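PDB 5NXK: serine-rich secreted cell wall anchored (LPXTG-motif ) protein from Lactobacillus reuteri ATCC 53608, which probably acts as an adhesin, its beta-solenoid binding region helping this gut bacterium attach to its host. Local coordinates for residues N231-N236 with G263-A268. Numbering follows the deposited sequence.
Sequences NHFIVN and GNIELA
The carbonyl oxygen of Asn264 is gripped by two donors: the amide N of Phe233 bonds to Asn264 O at 3.0 Å in the carbonyl plane, and a water adds a weak second bond. That same water lies in the plane of the His232 ring at its edge, 2.8 Å from His232 ND1, and donates to Glu266 OE1, so one solvent molecule joins side chains of both strands. His232 NE2 is held by Glu230, whose carboxylate, together with that of Glu266 beyond the water, would probably favour a protonated ring. His232 and Asn264 run side by side, ring and amide planes 21° apart, with His232 ND1 3.6 Å from Asn264 CB. A second water, over one face of the imidazole, accepts from Asn231 N and donates to Asn264 OD1. Further along this outer face, the carboxylate end of Glu266 lies alongside Ile234, OE1 being 4.0 Å from Ile234 CG1.

Backbone bonds alternate between the strands in parallel register, the straightest being Val235 N to Glu266 O (2.8 Å, 177° at the hydrogen). The last, from Ala268 N to Val235 O, carries the pairing one residue past the end of strand 261-267. On the buried face, Val235 CG2 meets Leu267 CD2 at 3.7 Å and also lies over one face of the Phe233 ring. Phe233 CD2 comes to 4.1 Å from Ile265 CG2, the ring swung away from the backbone N of its own residue (chi1 -180°) and the two side chains crossing at a slant. Such in-register stacking of residues from successive coils, apolar on the inward face, characterises the beta-solenoid: strands 230-235 and 261-267 are neighbours in one long parallel sheet, flanked by strand 200-205 beyond the first and strand 289-295 beyond the second, while Phe233 reaches across the interior to Ile223 of strand 221-226.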
# COMPACT_ATOMS: atom_id res chain seq x y z
N ASN A 231 -11.39 11.19 4.15
CA ASN A 231 -10.78 10.54 2.99
C ASN A 231 -10.04 11.60 2.19
O ASN A 231 -10.64 12.58 1.80
CB ASN A 231 -11.85 9.87 2.12
CG ASN A 231 -12.54 8.72 2.84
OD1 ASN A 231 -12.03 7.60 2.85
ND2 ASN A 231 -13.67 9.00 3.48
N HIS A 232 -8.75 11.40 1.92
CA HIS A 232 -7.97 12.44 1.25
C HIS A 232 -7.19 11.90 0.07
O HIS A 232 -6.64 10.81 0.14
CB HIS A 232 -6.99 13.09 2.22
CG HIS A 232 -7.63 13.80 3.36
ND1 HIS A 232 -7.99 15.13 3.31
CD2 HIS A 232 -7.94 13.38 4.61
CE1 HIS A 232 -8.52 15.49 4.46
NE2 HIS A 232 -8.50 14.44 5.27
N PHE A 233 -7.14 12.67 -1.01
CA PHE A 233 -6.17 12.42 -2.07
C PHE A 233 -5.50 13.75 -2.34
O PHE A 233 -6.16 14.69 -2.81
CB PHE A 233 -6.82 11.87 -3.34
CG PHE A 233 -5.84 11.58 -4.47
CD1 PHE A 233 -4.65 10.92 -4.21
CD2 PHE A 233 -6.15 11.93 -5.78
CE1 PHE A 233 -3.76 10.63 -5.24
CE2 PHE A 233 -5.26 11.65 -6.82
CZ PHE A 233 -4.07 11.00 -6.55
N ILE A 234 -4.22 13.85 -1.98
CA ILE A 234 -3.52 15.12 -2.02
C ILE A 234 -2.34 15.02 -2.98
O ILE A 234 -1.46 14.21 -2.79
CB ILE A 234 -3.00 15.54 -0.64
CG1 ILE A 234 -4.16 15.63 0.36
CG2 ILE A 234 -2.29 16.89 -0.72
CD1 ILE A 234 -3.70 15.81 1.78
N VAL A 235 -2.35 15.85 -4.01
CA VAL A 235 -1.27 15.91 -4.98
C VAL A 235 -0.57 17.26 -4.83
O VAL A 235 -1.15 18.30 -5.11
CB VAL A 235 -1.80 15.72 -6.40
CG1 VAL A 235 -0.67 15.89 -7.42
CG2 VAL A 235 -2.49 14.36 -6.51
N ASN A 236 0.68 17.24 -4.37
CA ASN A 236 1.38 18.46 -4.02
C ASN A 236 2.03 19.17 -5.23
O ASN A 236 1.94 18.69 -6.36
CB ASN A 236 2.44 18.17 -2.94
CG ASN A 236 1.81 17.96 -1.57
OD1 ASN A 236 1.52 18.93 -0.88
ND2 ASN A 236 1.60 16.71 -1.17
N GLY A 263 -14.70 13.83 2.26
CA GLY A 263 -13.73 13.58 1.22
C GLY A 263 -13.10 14.90 0.81
O GLY A 263 -13.77 15.92 0.75
N ASN A 264 -11.80 14.88 0.57
CA ASN A 264 -11.09 16.07 0.13
C ASN A 264 -10.01 15.64 -0.86
O ASN A 264 -9.10 14.85 -0.54
CB ASN A 264 -10.49 16.83 1.32
CG ASN A 264 -11.54 17.62 2.12
OD1 ASN A 264 -12.15 17.08 3.07
ND2 ASN A 264 -11.78 18.88 1.74
N ILE A 265 -10.11 16.19 -2.06
CA ILE A 265 -9.12 15.96 -3.09
C ILE A 265 -8.50 17.32 -3.45
O ILE A 265 -9.21 18.28 -3.74
CB ILE A 265 -9.73 15.28 -4.31
CG1 ILE A 265 -10.36 13.94 -3.88
CG2 ILE A 265 -8.69 15.11 -5.42
CD1 ILE A 265 -11.07 13.22 -5.00
N GLU A 266 -7.18 17.40 -3.37
CA GLU A 266 -6.50 18.67 -3.58
C GLU A 266 -5.39 18.47 -4.60
O GLU A 266 -4.51 17.64 -4.40
CB GLU A 266 -5.93 19.21 -2.26
CG GLU A 266 -7.00 19.50 -1.18
CD GLU A 266 -6.43 20.01 0.15
OE1 GLU A 266 -5.68 19.26 0.82
OE2 GLU A 266 -6.73 21.16 0.53
N LEU A 267 -5.44 19.23 -5.68
CA LEU A 267 -4.46 19.12 -6.75
C LEU A 267 -3.72 20.45 -6.81
O LEU A 267 -4.26 21.45 -7.27
CB LEU A 267 -5.12 18.80 -8.09
CG LEU A 267 -6.06 17.58 -8.13
CD1 LEU A 267 -6.52 17.25 -9.55
CD2 LEU A 267 -5.40 16.37 -7.51
N ALA A 268 -2.47 20.47 -6.36
CA ALA A 268 -1.78 21.73 -6.10
C ALA A 268 -1.28 22.41 -7.37
O ALA A 268 -1.12 21.77 -8.41
CB ALA A 268 -0.60 21.50 -5.14
O HOH W 1 -11.72 14.31 4.18
O HOH W 2 -7.07 16.64 1.20